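Side-chain contacts in methylglyoxal reductase (NADPH-dependent) (Candida albicans SC5314, PDB 6KWS), which probably reduces methylglyoxal to an alcohol with NADPH as hydride donor, as a member of the dihydroflavonol-4-reductase subfamily of extended short-chain dehydrogenases: residues 107-112 and 176-181; 170-175 and 191-196. The protein carries 1 engineered substitution. All blocks are in the same frame, centred on the assembly; numbering follows the deposited sequence.

Interaction 1 of 2, residues 107-112 and 176-181; sequences VLQAIY and WDFIKS
With CG anti to the backbone N (chi1 -178°), the ring of Phe-178 is carried out from helix 160-181 toward helix 92-114 and laid under Leu-108 CB, which stands almost on the ring normal, 3.8 Å from the centroid of the Phe-178 ring, in a CH-pi contact over one face. The side chain of Leu-108, its CG anti to its own carbonyl carbon, runs past the ring the other way, and this torsion brings Leu-108 CD1 to 3.7 Å from Phe-178 CB, next to the root of the ring. At the far end of the phenyl group, Phe-178 CZ lies 3.7 Å from Tyr-112 CB, and the edge of Phe-178 is turned toward the face of Tyr-112 in an offset edge-to-face pair, with planes 82° apart. Gln-109, bent at chi2, sets OE1 in the plane of the phenyl ring, 3.8 Å from CE2 of Phe-178. The phenyl ring thus bridges the two helices, where the axes of segments 107-112 and 176-181 approach to 10.7 Å and are inclined at 33°. Both helices belong to the Rossmann-type domain; Val-107 and Ile-111 of helix 92-114 pack on strand 75-80, whereas Trp-176 of helix 160-181 lies on strand 188-194.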
ATOM      1  N   VAL A 107     -16.453  -1.492   7.830  1.00 41.64           N
ATOM      2  CA  VAL A 107     -16.285  -0.343   6.937  1.00 38.87           C
ATOM      3  C   VAL A 107     -17.308  -0.394   5.812  1.00 42.72           C
ATOM      4  O   VAL A 107     -18.018   0.584   5.547  1.00 46.06           O
ATOM      5  CB  VAL A 107     -14.844  -0.292   6.385  1.00 42.73           C
ATOM      6  CG1 VAL A 107     -14.677   0.811   5.362  1.00 35.07           C
ATOM      7  CG2 VAL A 107     -13.841  -0.123   7.500  1.00 43.70           C
ATOM      8  N   LEU A 108     -17.396  -1.538   5.127  1.00 43.53           N
ATOM      9  CA  LEU A 108     -18.338  -1.671   4.021  1.00 41.95           C
ATOM     10  C   LEU A 108     -19.781  -1.595   4.507  1.00 47.49           C
ATOM     11  O   LEU A 108     -20.654  -1.065   3.805  1.00 46.29           O
ATOM     12  CB  LEU A 108     -18.095  -2.980   3.288  1.00 40.80           C
ATOM     13  CG  LEU A 108     -16.787  -3.036   2.522  1.00 40.43           C
ATOM     14  CD1 LEU A 108     -16.592  -4.458   2.072  1.00 36.36           C
ATOM     15  CD2 LEU A 108     -16.792  -2.069   1.331  1.00 38.73           C
ATOM     16  N   GLN A 109     -20.057  -2.125   5.706  1.00 47.44           N
ATOM     17  CA  GLN A 109     -21.403  -1.992   6.256  1.00 51.63           C
ATOM     18  C   GLN A 109     -21.790  -0.522   6.430  1.00 50.92           C
ATOM     19  O   GLN A 109     -22.898  -0.117   6.055  1.00 46.52           O
ATOM     20  CB  GLN A 109     -21.522  -2.753   7.575  1.00 51.95           C
ATOM     21  CG  GLN A 109     -22.955  -2.806   8.086  1.00 56.29           C
ATOM     22  CD  GLN A 109     -23.749  -3.933   7.444  1.00 63.98           C
ATOM     23  OE1 GLN A 109     -23.282  -5.071   7.380  1.00 65.04           O
ATOM     24  NE2 GLN A 109     -24.940  -3.610   6.925  1.00 61.81           N
ATOM     25  N   ALA A 110     -20.885   0.302   6.970  1.00 47.02           N
ATOM     26  CA  ALA A 110     -21.202   1.724   7.090  1.00 49.73           C
ATOM     27  C   ALA A 110     -21.487   2.334   5.724  1.00 50.45           C
ATOM     28  O   ALA A 110     -22.448   3.093   5.560  1.00 49.76           O
ATOM     29  CB  ALA A 110     -20.073   2.473   7.795  1.00 45.27           C
ATOM     30  N   ILE A 111     -20.678   1.998   4.721  1.00 47.39           N
ATOM     31  CA  ILE A 111     -20.956   2.534   3.399  1.00 47.79           C
ATOM     32  C   ILE A 111     -22.288   2.004   2.892  1.00 51.23           C
ATOM     33  O   ILE A 111     -23.030   2.714   2.201  1.00 52.92           O
ATOM     34  CB  ILE A 111     -19.791   2.212   2.446  1.00 46.89           C
ATOM     35  CG1 ILE A 111     -18.496   2.803   3.018  1.00 47.04           C
ATOM     36  CG2 ILE A 111     -20.071   2.740   1.030  1.00 39.78           C
ATOM     37  CD1 ILE A 111     -17.232   2.258   2.384  1.00 46.22           C
ATOM     38  N   TYR A 112     -22.631   0.771   3.253  1.00 53.12           N
ATOM     39  CA  TYR A 112     -23.900   0.202   2.820  1.00 54.76           C
ATOM     40  C   TYR A 112     -25.082   0.970   3.409  1.00 56.47           C
ATOM     41  O   TYR A 112     -25.981   1.398   2.676  1.00 58.60           O
ATOM     42  CB  TYR A 112     -23.955  -1.265   3.215  1.00 57.25           C
ATOM     43  CG  TYR A 112     -25.073  -2.030   2.565  1.00 62.28           C
ATOM     44  CD1 TYR A 112     -26.012  -2.709   3.338  1.00 63.65           C
ATOM     45  CD2 TYR A 112     -25.185  -2.088   1.184  1.00 63.17           C
ATOM     46  CE1 TYR A 112     -27.030  -3.423   2.756  1.00 64.35           C
ATOM     47  CE2 TYR A 112     -26.204  -2.803   0.587  1.00 72.63           C
ATOM     48  CZ  TYR A 112     -27.125  -3.467   1.382  1.00 73.51           C
ATOM     49  OH  TYR A 112     -28.146  -4.183   0.807  1.00 74.04           O
ATOM     50  N   TRP A 176     -14.881  -8.834  -0.983  1.00 42.74           N
ATOM     51  CA  TRP A 176     -15.607  -9.381  -2.125  1.00 41.54           C
ATOM     52  C   TRP A 176     -16.807 -10.185  -1.665  1.00 45.85           C
ATOM     53  O   TRP A 176     -17.869 -10.139  -2.304  1.00 47.01           O
ATOM     54  CB  TRP A 176     -14.699 -10.240  -2.998  1.00 41.46           C
ATOM     55  CG  TRP A 176     -13.632  -9.461  -3.682  1.00 40.46           C
ATOM     56  CD1 TRP A 176     -12.294  -9.547  -3.459  1.00 41.00           C
ATOM     57  CD2 TRP A 176     -13.807  -8.458  -4.690  1.00 38.73           C
ATOM     58  NE1 TRP A 176     -11.623  -8.679  -4.273  1.00 38.77           N
ATOM     59  CE2 TRP A 176     -12.528  -7.990  -5.036  1.00 38.07           C
ATOM     60  CE3 TRP A 176     -14.920  -7.912  -5.337  1.00 40.67           C
ATOM     61  CZ2 TRP A 176     -12.326  -6.997  -6.000  1.00 40.27           C
ATOM     62  CZ3 TRP A 176     -14.720  -6.931  -6.297  1.00 42.18           C
ATOM     63  CH2 TRP A 176     -13.429  -6.487  -6.623  1.00 42.16           C
ATOM     64  N   ASP A 177     -16.662 -10.925  -0.560  1.00 43.03           N
ATOM     65  CA  ASP A 177     -17.832 -11.569   0.031  1.00 46.27           C
ATOM     66  C   ASP A 177     -18.930 -10.552   0.287  1.00 48.71           C
ATOM     67  O   ASP A 177     -20.102 -10.814   0.005  1.00 48.50           O
ATOM     68  CB  ASP A 177     -17.479 -12.302   1.329  1.00 39.43           C
ATOM     69  CG  ASP A 177     -16.701 -13.585   1.088  1.00 52.93           C
ATOM     70  OD1 ASP A 177     -16.307 -14.239   2.088  1.00 52.32           O
ATOM     71  OD2 ASP A 177     -16.468 -13.931  -0.102  1.00 59.09           O
ATOM     72  N   PHE A 178     -18.572  -9.368   0.781  1.00 47.40           N
ATOM     73  CA  PHE A 178     -19.605  -8.425   1.169  1.00 43.29           C
ATOM     74  C   PHE A 178     -20.426  -8.002  -0.030  1.00 46.68           C
ATOM     75  O   PHE A 178     -21.659  -8.048   0.002  1.00 48.78           O
ATOM     76  CB  PHE A 178     -19.004  -7.206   1.855  1.00 42.99           C
ATOM     77  CG  PHE A 178     -20.041  -6.224   2.329  1.00 46.53           C
ATOM     78  CD1 PHE A 178     -20.623  -5.314   1.447  1.00 44.51           C
ATOM     79  CD2 PHE A 178     -20.456  -6.224   3.648  1.00 44.09           C
ATOM     80  CE1 PHE A 178     -21.592  -4.429   1.879  1.00 43.51           C
ATOM     81  CE2 PHE A 178     -21.426  -5.331   4.083  1.00 47.73           C
ATOM     82  CZ  PHE A 178     -21.993  -4.435   3.196  1.00 44.58           C
ATOM     83  N   ILE A 179     -19.763  -7.574  -1.100  1.00 45.70           N
ATOM     84  CA  ILE A 179     -20.538  -7.041  -2.210  1.00 51.88           C
ATOM     85  C   ILE A 179     -21.198  -8.163  -2.998  1.00 53.43           C
ATOM     86  O   ILE A 179     -22.248  -7.954  -3.614  1.00 56.55           O
ATOM     87  CB  ILE A 179     -19.662  -6.155  -3.108  1.00 44.55           C
ATOM     88  CG1 ILE A 179     -18.538  -6.979  -3.706  1.00 45.06           C
ATOM     89  CG2 ILE A 179     -19.093  -4.997  -2.295  1.00 47.59           C
ATOM     90  CD1 ILE A 179     -18.418  -6.841  -5.191  1.00 51.31           C
ATOM     91  N   LYS A 180     -20.624  -9.367  -2.998  1.00 52.56           N
ATOM     92  CA  LYS A 180     -21.286 -10.438  -3.731  1.00 53.29           C
ATOM     93  C   LYS A 180     -22.416 -11.071  -2.915  1.00 54.99           C
ATOM     94  O   LYS A 180     -23.376 -11.590  -3.495  1.00 53.16           O
ATOM     95  CB  LYS A 180     -20.269 -11.487  -4.181  1.00 44.94           C
ATOM     96  CG  LYS A 180     -19.557 -11.116  -5.475  1.00 44.18           C
ATOM     97  CD  LYS A 180     -18.127 -11.648  -5.514  1.00 60.25           C
ATOM     98  CE  LYS A 180     -17.350 -11.096  -6.704  1.00 56.26           C
ATOM     99  NZ  LYS A 180     -18.216 -11.042  -7.901  1.00 42.08           N
ATOM    100  N   SER A 181     -22.348 -10.997  -1.587  1.00 53.58           N
ATOM    101  CA  SER A 181     -23.323 -11.643  -0.714  1.00 51.40           C
ATOM    102  C   SER A 181     -24.465 -10.725  -0.298  1.00 55.60           C
ATOM    103  O   SER A 181     -25.561 -11.221  -0.016  1.00 59.80           O
ATOM    104  CB  SER A 181     -22.623 -12.195   0.533  1.00 49.55           C
ATOM    105  OG  SER A 181     -23.434 -12.143   1.688  1.00 54.57           O
TER

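Interaction 2 of 2, residues 170-175 and 191-196; sequences FAEKAA and TINPSF
Glu-172 is the residue through which helical segment 170-175 meets Thr-191 and Asn-193 of strand 188-194. Ahead of it, Phe-170 and Ala-171 belong to another interface: both pack on helix 92-114, and Phe-170 also sets its ring edge-to-face with Trp-153. At Glu-172 the chain turns its side chain to the sheet. CG stands anti to the backbone N (chi1 -152°) and the chain stays extended beyond it, which brings the carboxylate over the strand. Thr-191 comes up from the opposite direction and packs on the acid, although the exact position of its methyl group is uncertain. Asn-193, two residues along the same strand, approaches the carboxylate at about a right angle, its amide plane turned 45° from that of the acid. At the end of the segment, Ala-175 is where Leu-108 of helix 92-114 packs. The stronger polar partners of the buried acid come from around the contact: OE1 takes a salt bridge from NE of Arg-260 and a hydrogen bond from NE1 of Trp-176, and OE2 is hydrogen-bonded to OG of Ser-125. Lys-168, an NADPH-binding residue, stands one turn before Glu-172 on this helix. With a guanidinium and an indole N-H on one oxygen and a hydroxyl on the other, the carboxylate is probably kept ionised and fixed in rotation, so that a probably charged acid, against which Thr-191 packs, would link the helix to the central sheet, mainly through Arg-260 of strand 260-269.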
ATOM      1  N   PHE A 170      -7.440 -12.586   3.922  1.00 38.05           N
ATOM      2  CA  PHE A 170      -8.788 -12.734   4.460  1.00 39.88           C
ATOM      3  C   PHE A 170      -9.524 -11.405   4.502  1.00 36.85           C
ATOM      4  O   PHE A 170     -10.728 -11.368   4.245  1.00 37.25           O
ATOM      5  CB  PHE A 170      -8.752 -13.422   5.832  1.00 39.91           C
ATOM      6  CG  PHE A 170      -8.387 -14.872   5.731  1.00 39.05           C
ATOM      7  CD1 PHE A 170      -9.264 -15.776   5.119  1.00 38.39           C
ATOM      8  CD2 PHE A 170      -7.142 -15.327   6.156  1.00 39.97           C
ATOM      9  CE1 PHE A 170      -8.935 -17.120   4.969  1.00 35.93           C
ATOM     10  CE2 PHE A 170      -6.791 -16.677   6.012  1.00 39.40           C
ATOM     11  CZ  PHE A 170      -7.695 -17.579   5.412  1.00 38.83           C
ATOM     12  N   ALA A 171      -8.809 -10.298   4.751  1.00 42.69           N
ATOM     13  CA  ALA A 171      -9.423  -8.969   4.656  1.00 39.87           C
ATOM     14  C   ALA A 171     -10.009  -8.722   3.274  1.00 40.03           C
ATOM     15  O   ALA A 171     -11.130  -8.220   3.148  1.00 42.98           O
ATOM     16  CB  ALA A 171      -8.409  -7.877   4.993  1.00 36.52           C
ATOM     17  N   GLU A 172      -9.265  -9.072   2.215  1.00 39.49           N
ATOM     18  CA  GLU A 172      -9.787  -8.850   0.870  1.00 40.27           C
ATOM     19  C   GLU A 172     -10.881  -9.857   0.529  1.00 41.89           C
ATOM     20  O   GLU A 172     -11.862  -9.510  -0.148  1.00 38.58           O
ATOM     21  CB  GLU A 172      -8.666  -8.914  -0.171  1.00 36.83           C
ATOM     22  CG  GLU A 172      -8.974  -8.051  -1.413  1.00 34.61           C
ATOM     23  CD  GLU A 172      -8.208  -8.470  -2.668  1.00 39.71           C
ATOM     24  OE1 GLU A 172      -8.818  -8.488  -3.760  1.00 40.58           O
ATOM     25  OE2 GLU A 172      -6.997  -8.777  -2.575  1.00 38.54           O
ATOM     26  N   LYS A 173     -10.711 -11.115   0.960  1.00 39.59           N
ATOM     27  CA  LYS A 173     -11.760 -12.108   0.763  1.00 42.27           C
ATOM     28  C   LYS A 173     -13.063 -11.602   1.362  1.00 43.92           C
ATOM     29  O   LYS A 173     -14.138 -11.767   0.777  1.00 43.44           O
ATOM     30  CB  LYS A 173     -11.340 -13.440   1.384  1.00 39.60           C
ATOM     31  CG  LYS A 173     -12.012 -14.664   0.836  1.00 49.39           C
ATOM     32  CD  LYS A 173     -13.117 -15.144   1.714  1.00 62.02           C
ATOM     33  CE  LYS A 173     -13.486 -16.500   1.458  1.00 60.37           C
ATOM     34  NZ  LYS A 173     -12.354 -17.318   1.407  1.00 56.12           N
ATOM     35  N   ALA A 174     -12.968 -10.896   2.488  1.00 41.51           N
ATOM     36  CA  ALA A 174     -14.160 -10.416   3.167  1.00 37.57           C
ATOM     37  C   ALA A 174     -14.847  -9.305   2.379  1.00 42.02           C
ATOM     38  O   ALA A 174     -16.083  -9.234   2.347  1.00 42.29           O
ATOM     39  CB  ALA A 174     -13.785  -9.947   4.569  1.00 38.25           C
ATOM     40  N   ALA A 175     -14.068  -8.420   1.746  1.00 38.03           N
ATOM     41  CA  ALA A 175     -14.662  -7.344   0.956  1.00 38.16           C
ATOM     42  C   ALA A 175     -15.455  -7.885  -0.228  1.00 42.36           C
ATOM     43  O   ALA A 175     -16.576  -7.433  -0.485  1.00 42.96           O
ATOM     44  CB  ALA A 175     -13.581  -6.386   0.463  1.00 40.60           C
ATOM     45  N   THR A 191      -9.777  -2.848  -6.125  1.00 39.06           N
ATOM     46  CA  THR A 191      -8.775  -3.304  -5.186  1.00 37.18           C
ATOM     47  C   THR A 191      -7.408  -2.985  -5.778  1.00 37.64           C
ATOM     48  O   THR A 191      -7.188  -3.196  -6.976  1.00 37.46           O
ATOM     49  CB  THR A 191      -8.993  -4.803  -4.934  1.00 36.76           C
ATOM     50  OG1 THR A 191      -9.762  -4.980  -3.739  1.00 39.26           O
ATOM     51  CG2 THR A 191      -7.751  -5.505  -4.788  1.00 36.76           C
ATOM     52  N   ILE A 192      -6.519  -2.424  -4.959  1.00 33.94           N
ATOM     53  CA  ILE A 192      -5.142  -2.117  -5.337  1.00 30.98           C
ATOM     54  C   ILE A 192      -4.225  -3.055  -4.556  1.00 30.88           C
ATOM     55  O   ILE A 192      -4.140  -2.952  -3.327  1.00 34.06           O
ATOM     56  CB  ILE A 192      -4.808  -0.652  -5.034  1.00 34.01           C
ATOM     57  CG1 ILE A 192      -5.844   0.269  -5.678  1.00 33.82           C
ATOM     58  CG2 ILE A 192      -3.413  -0.302  -5.523  1.00 33.00           C
ATOM     59  CD1 ILE A 192      -5.704   0.345  -7.193  1.00 34.93           C
ATOM     60  N   ASN A 193      -3.532  -3.973  -5.240  1.00 34.27           N
ATOM     61  CA  ASN A 193      -2.665  -4.951  -4.569  1.00 33.94           C
ATOM     62  C   ASN A 193      -1.206  -4.694  -4.891  1.00 33.82           C
ATOM     63  O   ASN A 193      -0.657  -5.310  -5.820  1.00 34.27           O
ATOM     64  CB  ASN A 193      -3.016  -6.382  -4.963  1.00 35.57           C
ATOM     65  CG  ASN A 193      -4.462  -6.658  -4.855  1.00 36.31           C
ATOM     66  OD1 ASN A 193      -4.922  -7.287  -3.907  1.00 37.41           O
ATOM     67  ND2 ASN A 193      -5.206  -6.201  -5.845  1.00 34.48           N
ATOM     68  N   PRO A 194      -0.523  -3.839  -4.138  1.00 35.88           N
ATOM     69  CA  PRO A 194       0.893  -3.590  -4.402  1.00 33.46           C
ATOM     70  C   PRO A 194       1.787  -4.646  -3.771  1.00 30.05           C
ATOM     71  O   PRO A 194       1.454  -5.255  -2.749  1.00 27.55           O
ATOM     72  CB  PRO A 194       1.114  -2.223  -3.751  1.00 29.48           C
ATOM     73  CG  PRO A 194       0.159  -2.216  -2.623  1.00 28.10           C
ATOM     74  CD  PRO A 194      -1.025  -3.031  -3.011  1.00 31.55           C
ATOM     75  N   SER A 195       2.945  -4.861  -4.400  1.00 27.32           N
ATOM     76  CA  SER A 195       4.006  -5.631  -3.750  1.00 33.46           C
ATOM     77  C   SER A 195       4.677  -4.762  -2.692  1.00 33.80           C
ATOM     78  O   SER A 195       4.019  -3.879  -2.126  1.00 31.31           O
ATOM     79  CB  SER A 195       5.027  -6.147  -4.763  1.00 28.18           C
ATOM     80  OG  SER A 195       4.966  -5.416  -5.965  1.00 31.86           O
ATOM     81  N   PHE A 196       5.962  -4.997  -2.398  1.00 28.83           N
ATOM     82  CA  PHE A 196       6.658  -4.117  -1.462  1.00 31.02           C
ATOM     83  C   PHE A 196       6.682  -2.692  -1.997  1.00 27.68           C
ATOM     84  O   PHE A 196       7.093  -2.448  -3.133  1.00 30.89           O
ATOM     85  CB  PHE A 196       8.086  -4.590  -1.207  1.00 34.03           C
ATOM     86  CG  PHE A 196       8.167  -5.897  -0.506  1.00 42.69           C
ATOM     87  CD1 PHE A 196       7.850  -5.997   0.848  1.00 38.45           C
ATOM     88  CD2 PHE A 196       8.581  -7.043  -1.196  1.00 41.62           C
ATOM     89  CE1 PHE A 196       7.927  -7.223   1.499  1.00 37.06           C
ATOM     90  CE2 PHE A 196       8.663  -8.274  -0.549  1.00 33.04           C
ATOM     91  CZ  PHE A 196       8.332  -8.361   0.796  1.00 38.76           C
TER

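In the fold
Helix 160-181 serves both interactions, with Glu-172 turned to the central sheet and Phe-178 to helix 92-114. Interaction 2 is the more deeply placed, its centre about 9 Å from the centre of the chain and all its touching residues buried; interaction 1, centred about 21 Å out, is only partly buried. Their chemistry follows suit: the helix-helix contact is mainly apolar and aromatic, whereas the helix-strand contact gathers polar groups around a buried acid. The two also adjoin, since Leu-108 CD1 packs 3.6 Å from Ala-175 CA, and Trp-176 both packs on Thr-191 and holds Glu-172. Together they join helix 160-181 to helix 92-114 and strand 188-194.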